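Local structure of pumilio homolog 23 (Arabidopsis thaliana, 5WZJ) at residues S20-F30 and I64-L72. The protein binds a specific sequence of 18S rRNA through a curved array of pumilio repeats and probably regulates translation and mRNA stability. Residues are numbered along the deposited sequence; the frame is centred on the assembly and turned at random.
With nucleotides of chain B.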
loop_
_atom_site.group_PDB
_atom_site.type_symbol
_atom_site.label_atom_id
_atom_site.label_comp_id
_atom_site.label_asym_id
_atom_site.label_seq_id
_atom_site.Cartn_x
_atom_site.Cartn_y
_atom_site.Cartn_z
ATOM N N SER A 20 35.566 24.250 5.372
ATOM C CA SER A 20 34.645 23.977 6.475
ATOM C C SER A 20 34.023 25.256 7.002
ATOM O O SER A 20 32.798 25.352 7.158
ATOM C CB SER A 20 35.370 23.255 7.614
ATOM O OG SER A 20 35.726 21.942 7.245
ATOM N N LYS A 21 34.862 26.253 7.305
ATOM C CA LYS A 21 34.339 27.499 7.850
ATOM C C LYS A 21 33.371 28.150 6.871
ATOM O O LYS A 21 32.308 28.637 7.273
ATOM C CB LYS A 21 35.486 28.454 8.205
ATOM C CG LYS A 21 35.018 29.767 8.827
ATOM C CD LYS A 21 35.984 30.256 9.902
ATOM C CE LYS A 21 35.454 31.507 10.603
ATOM N NZ LYS A 21 34.080 31.298 11.181
ATOM N N TYR A 22 33.706 28.135 5.577
ATOM C CA TYR A 22 32.835 28.772 4.592
ATOM C C TYR A 22 31.434 28.171 4.624
ATOM O O TYR A 22 30.440 28.895 4.761
ATOM C CB TYR A 22 33.436 28.666 3.186
ATOM C CG TYR A 22 32.489 29.215 2.129
ATOM C CD1 TYR A 22 32.299 30.589 1.976
ATOM C CD2 TYR A 22 31.764 28.360 1.312
ATOM C CE1 TYR A 22 31.416 31.094 1.019
ATOM C CE2 TYR A 22 30.883 28.849 0.358
ATOM C CZ TYR A 22 30.711 30.212 0.211
ATOM O OH TYR A 22 29.835 30.678 -0.746
ATOM N N PHE A 23 31.332 26.840 4.520
ATOM C CA PHE A 23 30.005 26.233 4.455
ATOM C C PHE A 23 29.280 26.289 5.793
ATOM O O PHE A 23 28.048 26.423 5.825
ATOM C CB PHE A 23 30.115 24.800 3.932
ATOM C CG PHE A 23 30.430 24.743 2.472
ATOM C CD1 PHE A 23 29.456 25.042 1.539
ATOM C CD2 PHE A 23 31.715 24.464 2.031
ATOM C CE1 PHE A 23 29.747 25.029 0.192
ATOM C CE2 PHE A 23 32.005 24.440 0.685
ATOM C CZ PHE A 23 31.019 24.724 -0.236
ATOM N N SER A 24 30.012 26.212 6.905
ATOM C CA SER A 24 29.364 26.333 8.208
ATOM C C SER A 24 28.811 27.737 8.417
ATOM O O SER A 24 27.739 27.913 9.016
ATOM C CB SER A 24 30.351 25.978 9.316
ATOM O OG SER A 24 29.757 26.202 10.580
ATOM N N GLU A 25 29.525 28.749 7.923
ATOM C CA GLU A 25 29.042 30.117 8.072
ATOM C C GLU A 25 27.817 30.363 7.205
ATOM O O GLU A 25 26.892 31.073 7.612
ATOM C CB GLU A 25 30.167 31.093 7.743
ATOM C CG GLU A 25 31.103 31.329 8.920
ATOM C CD GLU A 25 30.399 32.086 10.048
ATOM O OE1 GLU A 25 29.718 31.454 10.888
ATOM O OE2 GLU A 25 30.495 33.330 10.071
ATOM N N ILE A 26 27.783 29.762 6.012
ATOM C CA ILE A 26 26.571 29.797 5.200
ATOM C C ILE A 26 25.407 29.175 5.967
ATOM O O ILE A 26 24.308 29.742 6.036
ATOM C CB ILE A 26 26.806 29.078 3.858
ATOM C CG1 ILE A 26 27.866 29.812 3.032
ATOM C CG2 ILE A 26 25.513 28.980 3.083
ATOM C CD1 ILE A 26 27.432 31.173 2.595
ATOM N N ALA A 27 25.635 28.004 6.562
ATOM C CA ALA A 27 24.561 27.314 7.274
ATOM C C ALA A 27 24.034 28.157 8.431
ATOM O O ALA A 27 22.817 28.320 8.588
ATOM C CB ALA A 27 25.053 25.957 7.772
ATOM N N ASN A 28 24.940 28.712 9.250
ATOM C CA ASN A 28 24.499 29.567 10.354
ATOM C C ASN A 28 23.750 30.789 9.839
ATOM O O ASN A 28 22.774 31.235 10.454
ATOM C CB ASN A 28 25.679 30.013 11.223
ATOM C CG ASN A 28 25.229 30.930 12.379
ATOM O OD1 ASN A 28 24.862 30.454 13.464
ATOM N ND2 ASN A 28 25.224 32.247 12.134
ATOM N N LEU A 29 24.193 31.346 8.710
ATOM C CA LEU A 29 23.489 32.480 8.127
ATOM C C LEU A 29 22.036 32.136 7.816
ATOM O O LEU A 29 21.158 32.994 7.948
ATOM C CB LEU A 29 24.216 32.958 6.870
ATOM C CG LEU A 29 23.697 34.215 6.168
ATOM C CD1 LEU A 29 23.619 35.395 7.118
ATOM C CD2 LEU A 29 24.586 34.548 4.992
ATOM N N PHE A 30 21.754 30.890 7.422
ATOM C CA PHE A 30 20.369 30.510 7.158
ATOM C C PHE A 30 19.605 30.182 8.437
ATOM O O PHE A 30 18.396 30.428 8.503
ATOM C CB PHE A 30 20.312 29.325 6.192
ATOM C CG PHE A 30 20.796 29.648 4.809
ATOM C CD1 PHE A 30 20.947 30.964 4.400
ATOM C CD2 PHE A 30 21.094 28.635 3.913
ATOM C CE1 PHE A 30 21.395 31.263 3.122
ATOM C CE2 PHE A 30 21.544 28.925 2.638
ATOM C CZ PHE A 30 21.693 30.238 2.240
ATOM N N ILE A 64 29.509 18.450 6.016
ATOM C CA ILE A 64 29.138 19.448 5.021
ATOM C C ILE A 64 28.076 18.931 4.054
ATOM O O ILE A 64 27.361 19.738 3.448
ATOM C CB ILE A 64 30.393 19.933 4.280
ATOM C CG1 ILE A 64 31.441 20.389 5.314
ATOM C CG2 ILE A 64 30.051 21.093 3.331
ATOM C CD1 ILE A 64 32.801 20.685 4.671
ATOM N N SER A 65 27.941 17.606 3.909
ATOM C CA SER A 65 26.900 17.051 3.039
ATOM C C SER A 65 25.537 17.634 3.387
ATOM O O SER A 65 24.735 17.949 2.499
ATOM C CB SER A 65 26.868 15.526 3.152
ATOM O OG SER A 65 26.632 15.107 4.499
ATOM N N HIS A 66 25.284 17.838 4.679
ATOM C CA HIS A 66 24.009 18.393 5.119
ATOM C C HIS A 66 23.839 19.835 4.647
ATOM O O HIS A 66 22.737 20.237 4.259
ATOM C CB HIS A 66 23.906 18.295 6.646
ATOM C CG HIS A 66 23.870 16.887 7.154
ATOM N ND1 HIS A 66 22.691 16.215 7.408
ATOM C CD2 HIS A 66 24.868 16.005 7.412
ATOM C CE1 HIS A 66 22.963 14.992 7.824
ATOM N NE2 HIS A 66 24.276 14.833 7.821
ATOM N N VAL A 67 24.913 20.630 4.678
ATOM C CA VAL A 67 24.830 21.998 4.170
ATOM C C VAL A 67 24.561 21.988 2.672
ATOM O O VAL A 67 23.736 22.757 2.169
ATOM C CB VAL A 67 26.119 22.775 4.505
ATOM C CG1 VAL A 67 26.051 24.183 3.937
ATOM C CG2 VAL A 67 26.329 22.810 6.022
ATOM N N LEU A 68 25.238 21.100 1.943
ATOM C CA LEU A 68 25.047 21.033 0.499
ATOM C C LEU A 68 23.605 20.676 0.156
ATOM O O LEU A 68 23.042 21.216 -0.800
ATOM C CB LEU A 68 26.042 20.033 -0.102
ATOM C CG LEU A 68 26.146 19.894 -1.623
ATOM C CD1 LEU A 68 26.262 21.260 -2.318
ATOM C CD2 LEU A 68 27.336 19.004 -1.984
ATOM N N GLN A 69 22.972 19.805 0.955
ATOM C CA GLN A 69 21.548 19.525 0.765
ATOM C C GLN A 69 20.723 20.800 0.855
ATOM O O GLN A 69 19.823 21.034 0.035
ATOM C CB GLN A 69 21.044 18.533 1.812
ATOM C CG GLN A 69 21.488 17.100 1.614
ATOM C CD GLN A 69 20.828 16.185 2.611
ATOM O OE1 GLN A 69 21.400 15.875 3.655
ATOM N NE2 GLN A 69 19.611 15.745 2.300
ATOM N N THR A 70 20.989 21.611 1.880
ATOM C CA THR A 70 20.289 22.877 2.043
ATOM C C THR A 70 20.500 23.776 0.833
ATOM O O THR A 70 19.545 24.372 0.325
ATOM C CB THR A 70 20.771 23.574 3.321
ATOM O OG1 THR A 70 20.567 22.701 4.440
ATOM C CG2 THR A 70 20.006 24.883 3.545
ATOM N N LEU A 71 21.742 23.871 0.344
ATOM C CA LEU A 71 22.019 24.707 -0.826
ATOM C C LEU A 71 21.257 24.223 -2.062
ATOM O O LEU A 71 20.711 25.027 -2.828
ATOM C CB LEU A 71 23.518 24.723 -1.103
ATOM C CG LEU A 71 24.389 25.193 0.068
ATOM C CD1 LEU A 71 25.837 25.136 -0.324
ATOM C CD2 LEU A 71 24.001 26.606 0.490
ATOM N N LEU A 72 21.218 22.910 -2.280
ATOM C CA LEU A 72 20.593 22.396 -3.494
ATOM C C LEU A 72 19.086 22.598 -3.475
ATOM O O LEU A 72 18.484 22.856 -4.523
ATOM C CB LEU A 72 20.932 20.913 -3.670
ATOM C CG LEU A 72 22.385 20.637 -4.055
ATOM C CD1 LEU A 72 22.725 19.155 -3.919
ATOM C CD2 LEU A 72 22.641 21.105 -5.478
ATOM P P G B 11 23.606 4.173 7.553
ATOM O OP1 G B 11 24.320 3.094 6.826
ATOM O OP2 G B 11 23.147 3.963 8.946
ATOM O "O5'" G B 11 24.583 5.415 7.475
ATOM C "C5'" G B 11 24.463 6.536 8.340
ATOM C "C4'" G B 11 25.237 7.698 7.765
ATOM O "O4'" G B 11 24.375 8.402 6.829
ATOM C "C3'" G B 11 25.726 8.743 8.766
ATOM O "O3'" G B 11 26.941 9.332 8.282
ATOM C "C2'" G B 11 24.630 9.788 8.699
ATOM O "O2'" G B 11 25.035 11.072 9.123
ATOM C "C1'" G B 11 24.287 9.757 7.204
ATOM N N9 G B 11 22.943 10.267 6.919
ATOM C C8 G B 11 21.736 9.740 7.341
ATOM N N7 G B 11 20.706 10.473 6.982
ATOM C C5 G B 11 21.267 11.547 6.292
ATOM C C6 G B 11 20.657 12.666 5.671
ATOM O O6 G B 11 19.455 12.939 5.609
ATOM N N1 G B 11 21.603 13.525 5.102
ATOM C C2 G B 11 22.967 13.319 5.111
ATOM N N2 G B 11 23.728 14.248 4.497
ATOM N N3 G B 11 23.550 12.276 5.682
ATOM C C4 G B 11 22.650 11.442 6.254
#
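His-66 O receives two donors from Thr-70, the backbone N and OG1, which approach from opposite faces of its carbonyl plane; OG1 is 3.3 Å from His-66 O and bends well off the C=O direction, at 145°. With OG1 placed beside its own backbone N (chi1 -57°), Thr-70 has CG2 anti to that N and facing the rim of the Phe-30 ring, near the ring plane, 3.9 Å from CD2. Between the helices there is no hydrogen bond, and the contacts are mostly carbon to carbon. Val-67 straddles the middle: CG1 lies 3.5 Å from Phe-23 O, while CG2 meets Ala-27 CB at 3.8 Å, where the two backbones come nearest. Leu-71 splits its methyls, CD1 reaching the edge of the Phe-23 ring at CE1 and CD2 touching both Ile-26 CG2 and Phe-30 CE2. At the other end, Ile-64 CG2 packs 3.8 Å from Phe-23 CB, the two side chains crossing at about a right angle, and its CD1 extends to Ser-20. Helix 64-74, part of the first pumilio repeat, presents another side to RNA. Gln-69 OE1 accepts hydrogen bonds from N1 (2.8 Å) and N2 (3.0 Å) of G11 of chain B, Ser-65 OG accepts a second one from N2, and His-66 stacks on the base face. This is the usual pumilio layout, though a Ser/Gln pair, which usually reads adenine, here takes a guanine. The axes of 20-30 and 64-72 cross at 52°, 9.8 Å apart. Helix 17-31 packs on helix 64-74 at the N-terminal end of the chain. Helix 37-49 touches Phe-30 and Thr-70, Ile-58 meets Phe-23 and Ile-64, and helix 100-112 packs against Ser-65, Gln-69 and Leu-72.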